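Local atomic coordinates of enoyl-acyl carrier protein reductase (Uncultured bacterium, PDB entry 6KIA), a protein that probably catalyses the NADH-dependent reduction of enoyl-acyl carrier protein in bacterial fatty acid synthesis and is associated with resistance to triclosan. Residues 291-294 with 295-298; 375-378 with 379-383; 391-394 with 395-398; 400-403 with 404-408. All blocks are in the same frame, centred on the assembly; numbering follows the deposited sequence.

Contact 1. Residues 291-294 with 295-298. With NAI (1,4-dihydronicotinamide adenine dinucleotide), chain D.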
# COMPACT_ATOMS: atom_id res chain seq x y z
N ILE A 291 7.73 -0.59 3.57
CA ILE A 291 8.77 -0.91 2.61
C ILE A 291 8.97 0.28 1.68
O ILE A 291 8.28 1.29 1.79
CB ILE A 291 8.44 -2.18 1.79
CG1 ILE A 291 7.10 -2.04 1.06
CG2 ILE A 291 8.41 -3.44 2.67
CD1 ILE A 291 6.92 -3.16 0.06
N ARG A 292 9.96 0.19 0.78
CA ARG A 292 10.12 1.24 -0.21
C ARG A 292 9.59 0.81 -1.57
O ARG A 292 10.07 -0.16 -2.18
CB ARG A 292 11.59 1.67 -0.30
CG ARG A 292 12.02 2.36 0.99
CD ARG A 292 13.40 2.98 0.88
NE ARG A 292 13.37 4.31 0.26
CZ ARG A 292 13.80 4.58 -0.97
NH1 ARG A 292 14.30 3.61 -1.72
NH2 ARG A 292 13.73 5.82 -1.44
N THR A 293 8.54 1.50 -2.00
CA THR A 293 7.89 1.33 -3.29
C THR A 293 7.71 2.69 -3.95
O THR A 293 8.08 3.72 -3.37
CB THR A 293 6.50 0.71 -3.16
OG1 THR A 293 5.66 1.66 -2.51
CG2 THR A 293 6.50 -0.60 -2.39
N ASN A 294 7.11 2.71 -5.13
CA ASN A 294 6.75 3.99 -5.76
C ASN A 294 5.87 4.86 -4.85
O ASN A 294 6.01 6.09 -4.83
CB ASN A 294 6.02 3.76 -7.09
CG ASN A 294 6.93 3.23 -8.17
OD1 ASN A 294 8.12 2.98 -7.95
ND2 ASN A 294 6.37 3.05 -9.37
N SER A 295 4.98 4.24 -4.07
CA SER A 295 4.05 5.05 -3.28
C SER A 295 4.64 5.49 -1.93
O SER A 295 4.15 6.44 -1.32
CB SER A 295 2.75 4.27 -3.02
OG SER A 295 2.88 3.39 -1.90
N SER A 296 5.69 4.85 -1.46
CA SER A 296 6.22 5.23 -0.15
C SER A 296 7.59 5.88 -0.20
O SER A 296 8.11 6.28 0.84
CB SER A 296 6.24 4.01 0.77
OG SER A 296 7.12 3.01 0.29
N ASP A 297 8.18 6.00 -1.39
CA ASP A 297 9.53 6.57 -1.53
C ASP A 297 9.68 7.97 -0.95
O ASP A 297 10.76 8.34 -0.49
CB ASP A 297 9.97 6.62 -2.99
CG ASP A 297 10.66 5.35 -3.44
OD1 ASP A 297 10.98 4.49 -2.59
OD2 ASP A 297 10.91 5.22 -4.66
N ILE A 298 8.61 8.76 -1.00
CA ILE A 298 8.67 10.14 -0.54
C ILE A 298 8.68 10.24 0.98
O ILE A 298 9.15 11.24 1.53
CB ILE A 298 7.49 10.96 -1.08
CG1 ILE A 298 6.16 10.35 -0.63
CG2 ILE A 298 7.55 11.05 -2.59
CD1 ILE A 298 4.96 11.20 -0.95
PA NAI D . 2.57 1.13 -5.99
O1A NAI D . 3.28 0.05 -6.75
O2A NAI D . 2.81 2.56 -6.44
O5B NAI D . 1.03 0.77 -5.99
C5B NAI D . 0.06 1.80 -5.96
C4B NAI D . -1.24 1.11 -6.46
O4B NAI D . -2.35 2.17 -6.30
C3B NAI D . -1.19 0.78 -7.70
O3B NAI D . -1.84 -0.53 -7.96
C2B NAI D . -1.99 1.99 -8.49
O2B NAI D . -2.39 1.52 -9.83
C1B NAI D . -2.97 2.26 -7.70
N9A NAI D . -3.36 3.68 -7.79
C8A NAI D . -2.77 4.85 -7.47
N7A NAI D . -3.60 5.84 -7.78
C5A NAI D . -4.73 5.28 -8.29
C6A NAI D . -5.87 5.93 -8.75
N6A NAI D . -6.25 7.31 -8.85
N1A NAI D . -6.87 5.17 -9.22
C2A NAI D . -6.76 3.81 -9.25
N3A NAI D . -5.62 3.17 -8.78
C4A NAI D . -4.60 3.94 -8.30
O3 NAI D . 3.00 1.11 -4.39
PN NAI D . 2.58 0.07 -3.23
O1N NAI D . 2.97 -1.33 -3.62
O2N NAI D . 3.32 0.59 -2.01
O5D NAI D . 1.01 0.18 -3.04
C5D NAI D . 0.16 -0.95 -3.14
C4D NAI D . -0.67 -1.04 -1.84
O4D NAI D . 0.14 -1.37 -0.85
C3D NAI D . -1.24 0.33 -1.47
O3D NAI D . -2.58 0.26 -1.13
C2D NAI D . -0.41 0.67 -0.21
O2D NAI D . -1.13 1.69 0.57
C1D NAI D . -0.27 -0.48 0.40
N1N NAI D . 0.82 -0.50 1.37
C2N NAI D . 2.05 0.06 1.10
C3N NAI D . 3.04 0.06 2.09
C7N NAI D . 4.43 0.64 1.81
O7N NAI D . 5.18 0.94 2.74
N7N NAI D . 4.84 0.82 0.47
C4N NAI D . 2.83 -0.50 3.34
C5N NAI D . 1.59 -1.11 3.58
C6N NAI D . 0.60 -1.10 2.60
O HOH W 1 11.96 6.44 1.85
O HOH W 2 6.52 8.19 -3.41
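Three hydroxyls share one rotation, each placed between its own backbone N and carbonyl carbon: Thr-293 OG1 (chi1 67°) and Ser-295 OG (83°) both turn to the cofactor, and Ser-296 OG (64°) folds back on Ile-291 and Thr-293. Thr-293 opens an ST turn in the loop that follows strand 283-287 of this Rossmann-type protein. Thr-293 OG1 accepts the N-H of Ser-295 at 3.1 Å and, weakly, that of Ser-296. The same hydroxyl donates to O2N of the nicotinamide-side phosphate of the bound NADH at 2.6 Å, and Ser-295 OG adds a second bond to that oxygen. One turn therefore positions two donors on a single phosphate oxygen and probably helps to spread its charge.

Ser-296 OG closes the other half of the loop. It donates to Ile-291 O at 2.6 Å, accepts from Thr-293 N, and takes a weak bond from the carboxamide N7N of the cofactor. Ile-291 N completes the grip on that carboxamide with an almost straight bond to O7N of 3.1 Å.

On the flank turned from the cofactor, Asp-297 OD1 lies over the centre of the Arg-292 guanidinium, the two planes nearly parallel. With NH2 to OD1 at 3.3 Å, this salt bridge works through charge alone; no N-H is aimed at the oxygen, which has a second salt bridge to Arg-31. A water meets the guanidinium edge in its plane at NE. Another water joins the two segments, donating to Asn-294 O at 2.6 Å and accepting from Ile-298 N at 3.2 Å.

Contact 2. Residues 375-378 with 379-383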
# COMPACT_ATOMS: atom_id res chain seq x y z
N ILE A 375 15.09 13.74 14.40
CA ILE A 375 15.66 12.43 14.64
C ILE A 375 15.40 11.43 13.49
O ILE A 375 16.27 10.61 13.15
CB ILE A 375 15.17 11.83 15.99
CG1 ILE A 375 15.99 10.61 16.38
CG2 ILE A 375 13.67 11.54 15.97
CD1 ILE A 375 15.60 10.01 17.71
N MET A 376 14.22 11.51 12.88
CA MET A 376 13.86 10.56 11.81
C MET A 376 14.62 10.88 10.52
O MET A 376 15.23 10.01 9.91
CB MET A 376 12.36 10.57 11.54
CG MET A 376 11.97 9.62 10.42
SD MET A 376 10.19 9.48 10.17
CE MET A 376 9.85 11.13 9.54
N ILE A 377 14.59 12.14 10.11
CA ILE A 377 15.28 12.49 8.88
C ILE A 377 16.80 12.42 9.07
O ILE A 377 17.52 11.97 8.17
CB ILE A 377 14.88 13.90 8.42
CG1 ILE A 377 13.36 13.99 8.27
CG2 ILE A 377 15.63 14.31 7.15
CD1 ILE A 377 12.82 13.30 7.06
N GLY A 378 17.28 12.83 10.25
CA GLY A 378 18.69 12.73 10.56
C GLY A 378 19.18 11.29 10.50
O GLY A 378 20.21 10.99 9.87
N THR A 379 18.43 10.40 11.16
CA THR A 379 18.81 8.99 11.19
C THR A 379 18.76 8.36 9.79
O THR A 379 19.69 7.63 9.36
CB THR A 379 17.91 8.20 12.18
OG1 THR A 379 18.00 8.79 13.50
CG2 THR A 379 18.33 6.76 12.24
N SER A 380 17.68 8.64 9.07
CA SER A 380 17.53 8.09 7.72
C SER A 380 18.70 8.54 6.81
O SER A 380 19.31 7.73 6.08
CB SER A 380 16.17 8.53 7.14
OG SER A 380 16.09 8.21 5.76
N ASP A 381 19.03 9.82 6.88
CA ASP A 381 20.13 10.37 6.10
C ASP A 381 21.48 9.72 6.45
O ASP A 381 22.27 9.37 5.55
CB ASP A 381 20.21 11.88 6.35
CG ASP A 381 19.18 12.67 5.53
OD1 ASP A 381 18.29 12.06 4.89
OD2 ASP A 381 19.23 13.91 5.60
N GLU A 382 21.76 9.57 7.76
CA GLU A 382 23.00 8.94 8.22
C GLU A 382 23.16 7.51 7.69
O GLU A 382 24.24 7.11 7.20
CB GLU A 382 23.07 8.92 9.75
CG GLU A 382 23.29 10.26 10.42
CD GLU A 382 23.02 10.22 11.92
OE1 GLU A 382 23.05 9.12 12.51
OE2 GLU A 382 22.79 11.30 12.51
N ILE A 383 22.06 6.76 7.77
CA ILE A 383 22.14 5.37 7.33
C ILE A 383 22.35 5.33 5.82
O ILE A 383 23.19 4.58 5.32
CB ILE A 383 20.90 4.59 7.73
CG1 ILE A 383 20.93 4.39 9.25
CG2 ILE A 383 20.89 3.23 7.01
CD1 ILE A 383 19.66 3.84 9.80
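Main-chain hydrogen bonds tie Ile-375 to Thr-379, Met-376 to Ser-380, Ile-377 to Asp-381 and Gly-378 to Glu-382, each running from the later N-H to the carbonyl oxygen four residues back. They span the middle of helix 370-385, with Ser-380 N to Met-376 O at 2.9 Å as a representative.

One bond comes from a side chain. Thr-379 OG1 donates to Ile-375 O at 2.5 Å, so this carbonyl oxygen carries two donors from one residue, the other being Thr-379 N at 2.9 Å. The hydroxyl arrives nearer the extension of the C=O bond, at a C=O...OG1 angle of 156°, whereas the amide sits above the carbonyl plane. A chi1 of -57° sets OG1 beside its own backbone N, which is what aims it down the helix at the preceding turn.

Packing of carbon against oxygen makes up the rest. Ile-375 and Thr-379 run side by side, with CG1 of the isoleucine 4.0 Å from OG1 of the threonine. Two residues on, Ile-377 and Asp-381 also point the same way side by side, the CG2 methyl lying 3.9 Å from carboxylate OD2. The Glu-382 chain starts out over Gly-378, its CG 3.2 Å from Gly-378 O.

Charged and polar ends are taken up by neighbouring parts of the fold: Glu-382 pairs with Lys-345 of helix 339-351, and Ser-380 OG is hydrogen-bonded to Glu-303. Tyr-349 of helix 339-351 packs on both Met-376 and Thr-379. The ensemble is a regular alpha-helical turn reinforced by a threonine hydroxyl bonded to the carbonyl four residues earlier, a familiar partner for threonine inside helices.

Contact 3. Residues 391-394 with 395-398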
# COMPACT_ATOMS: atom_id res chain seq x y z
N ASP A 391 22.20 4.10 -4.73
CA ASP A 391 21.31 3.38 -5.63
C ASP A 391 21.32 1.88 -5.35
O ASP A 391 20.65 1.10 -6.04
CB ASP A 391 21.71 3.63 -7.09
CG ASP A 391 21.65 5.10 -7.48
OD1 ASP A 391 20.94 5.88 -6.80
OD2 ASP A 391 22.31 5.48 -8.47
N ALA A 392 22.08 1.46 -4.34
CA ALA A 392 22.08 0.08 -3.91
C ALA A 392 22.01 0.05 -2.38
O ALA A 392 23.03 0.12 -1.68
CB ALA A 392 23.32 -0.66 -4.41
N LEU A 393 20.78 -0.04 -1.88
CA LEU A 393 20.51 0.12 -0.46
C LEU A 393 20.13 -1.18 0.23
O LEU A 393 19.54 -2.07 -0.38
CB LEU A 393 19.37 1.12 -0.26
CG LEU A 393 19.55 2.51 -0.84
CD1 LEU A 393 18.22 3.26 -0.79
CD2 LEU A 393 20.68 3.27 -0.13
N VAL A 394 20.44 -1.25 1.52
CA VAL A 394 19.96 -2.33 2.35
C VAL A 394 18.43 -2.45 2.25
O VAL A 394 17.87 -3.56 2.19
CB VAL A 394 20.40 -2.12 3.82
CG1 VAL A 394 19.68 -3.08 4.74
CG2 VAL A 394 21.93 -2.31 3.96
N THR A 395 17.74 -1.31 2.23
CA THR A 395 16.29 -1.34 2.16
C THR A 395 15.78 -1.91 0.84
O THR A 395 14.65 -2.37 0.79
CB THR A 395 15.65 0.04 2.38
OG1 THR A 395 16.15 0.96 1.41
CG2 THR A 395 15.96 0.54 3.80
N ASP A 396 16.57 -1.83 -0.23
CA ASP A 396 16.18 -2.47 -1.50
C ASP A 396 16.09 -4.00 -1.29
O ASP A 396 15.09 -4.66 -1.66
CB ASP A 396 17.18 -2.18 -2.64
CG ASP A 396 17.28 -0.70 -3.00
OD1 ASP A 396 16.34 0.08 -2.73
OD2 ASP A 396 18.32 -0.32 -3.59
N VAL A 397 17.15 -4.56 -0.70
CA VAL A 397 17.19 -5.99 -0.42
C VAL A 397 16.01 -6.38 0.48
O VAL A 397 15.26 -7.33 0.19
CB VAL A 397 18.54 -6.39 0.27
CG1 VAL A 397 18.55 -7.85 0.59
CG2 VAL A 397 19.72 -6.05 -0.65
N LEU A 398 15.82 -5.61 1.55
CA LEU A 398 14.80 -5.99 2.53
C LEU A 398 13.36 -5.80 2.02
O LEU A 398 12.48 -6.63 2.32
CB LEU A 398 15.00 -5.23 3.84
CG LEU A 398 16.33 -5.50 4.59
CD1 LEU A 398 16.37 -4.65 5.86
CD2 LEU A 398 16.46 -6.99 4.90
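The backbone turns from an extended Leu-393 (phi/psi -109°/152°) into helical Val-394 and Thr-395, making Leu-393 the N-cap of helix 394-413. Asp-396, three positions further on, reaches back to it: its OD2 accepts the N-H of Leu-393 at 3.0 Å in a nearly straight bond. The amide comes in from above the carboxylate plane. Going the other way, Asp-396 N makes a weak bond to Leu-393 O. A leucine has no side-chain acceptor to return the bond, so this is one half of a capping box, the half in which the third helical residue accepts from the N-cap amide.

Hydrophobic parts fill in around this polar link. The Leu-393 side chain lies alongside Thr-395, with CB 3.6 Å and CD1 3.8 Å from OG1. Farther into the first turn, Val-394 and Leu-398 point the same way and meet through CG1 and CD1 at 3.8 Å; the valine reaches its partner because a chi1 of 169° sets CG1 opposite the backbone N. Between the same residues, Leu-398 N bonds to Val-394 O at 3.0 Å, the first standard helical bond of good geometry here. His-387 NE2 is bonded to Val-394 N, and Cys-329 of helix 320-331 packs on Val-394 and Val-397.

A carboxylate beside the first turn, where backbone N-H groups point outward from the helix start, probably interacts favourably with the helix dipole while it fixes the N-cap amide.

Contact 4. Residues 400-403 with 404-408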
# COMPACT_ATOMS: atom_id res chain seq x y z
N ALA A 400 12.45 -6.12 -1.10
CA ALA A 400 12.19 -7.30 -1.96
C ALA A 400 11.86 -8.55 -1.13
O ALA A 400 11.02 -9.37 -1.53
CB ALA A 400 13.37 -7.58 -2.89
N LEU A 401 12.54 -8.72 0.01
CA LEU A 401 12.21 -9.87 0.89
C LEU A 401 10.78 -9.80 1.41
O LEU A 401 10.07 -10.82 1.48
CB LEU A 401 13.21 -9.91 2.05
CG LEU A 401 14.65 -10.31 1.72
CD1 LEU A 401 15.40 -10.63 3.02
CD2 LEU A 401 14.72 -11.51 0.78
N VAL A 402 10.33 -8.60 1.78
CA VAL A 402 8.97 -8.46 2.29
C VAL A 402 7.94 -8.74 1.18
O VAL A 402 6.92 -9.37 1.45
CB VAL A 402 8.73 -7.05 2.92
CG1 VAL A 402 7.26 -6.89 3.31
CG2 VAL A 402 9.60 -6.89 4.15
N LEU A 403 8.20 -8.30 -0.04
CA LEU A 403 7.32 -8.71 -1.17
C LEU A 403 7.20 -10.23 -1.26
O LEU A 403 6.06 -10.82 -1.34
CB LEU A 403 7.86 -8.16 -2.50
CG LEU A 403 7.26 -6.87 -3.06
CD1 LEU A 403 7.22 -5.77 -2.04
CD2 LEU A 403 7.99 -6.46 -4.36
N GLU A 404 8.38 -10.84 -1.25
CA GLU A 404 8.52 -12.29 -1.38
C GLU A 404 7.79 -13.05 -0.27
O GLU A 404 7.17 -14.09 -0.53
CB GLU A 404 10.01 -12.67 -1.37
CG GLU A 404 10.30 -14.15 -1.47
CD GLU A 404 11.79 -14.44 -1.62
OE1 GLU A 404 12.60 -13.48 -1.62
OE2 GLU A 404 12.15 -15.62 -1.77
N GLY A 405 7.83 -12.53 0.96
CA GLY A 405 7.21 -13.21 2.09
C GLY A 405 5.71 -12.96 2.23
O GLY A 405 4.94 -13.87 2.59
N THR A 406 5.29 -11.73 1.95
CA THR A 406 3.87 -11.40 2.09
C THR A 406 3.05 -12.08 1.00
O THR A 406 1.86 -12.34 1.21
CB THR A 406 3.60 -9.87 2.07
OG1 THR A 406 4.03 -9.29 0.82
CG2 THR A 406 4.32 -9.19 3.25
N GLY A 407 3.67 -12.35 -0.15
CA GLY A 407 2.98 -13.03 -1.25
C GLY A 407 2.25 -14.30 -0.85
O GLY A 407 1.03 -14.37 -0.93
N PRO A 408 3.00 -15.32 -0.43
CA PRO A 408 2.40 -16.58 -0.02
C PRO A 408 1.56 -16.44 1.23
O PRO A 408 0.55 -17.13 1.36
CB PRO A 408 3.60 -17.51 0.20
CG PRO A 408 4.77 -16.60 0.27
CD PRO A 408 4.46 -15.42 -0.55
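Two successive turns in the middle of helix 394-413 pack on each other in this buried local contact, with the Leu-403 side chain about 6 Å from the bound NADH. Val-402 and Thr-406 carry it. Thr-406 OG1 donates to Val-402 O at 3.0 Å and Thr-406 N does so at 2.9 Å, the two donors reaching the oxygen from opposite faces of the carbonyl plane. The hydroxyl takes this place with a chi1 of 61°, which also swings CG2 to 3.7 Å from Val-402 CG1, where the side chains meet at a slant.

Leu-401 and Glu-404 lie alongside each other, the CD2 methyl 3.8 Å from OE1, and the extended glutamate continues toward Leu-433 and Met-436 of helix 426-436. Leu-401 itself packs on Trp-321 and Gln-325 of helix 320-331.

Backbone bonds run on through Gly-407 N to Leu-403 O at 3.1 Å, but Pro-408 brings no N-H, and the helix kinks there. Just before that break, the threonine hydroxyl finds its acceptor within the helix, so its proton is satisfied in a buried setting and Val-402 O is held by two bonds.

Overall arrangement
Contacts 3 and 4 lie on the same helix, 394-413: the first caps its partly buried start, the second joins two buried turns nearer the cofactor. Contact 1, closest to the chain centre, packs against both, since Arg-292 reaches Thr-395 and Ile-291 meets Val-402 and Leu-403. Contact 2 is peripheral, on the preceding helix 370-385, about 23 Å from the chain centre, and touches none of the others. Chemistry follows place. The loop of contact 1 spends two of its three hydroxyls on the dinucleotide phosphate, the threonines of contacts 2 and 4 turn theirs back on helix carbonyls, and contact 3 uses a carboxylate for a backbone amide at a helix start.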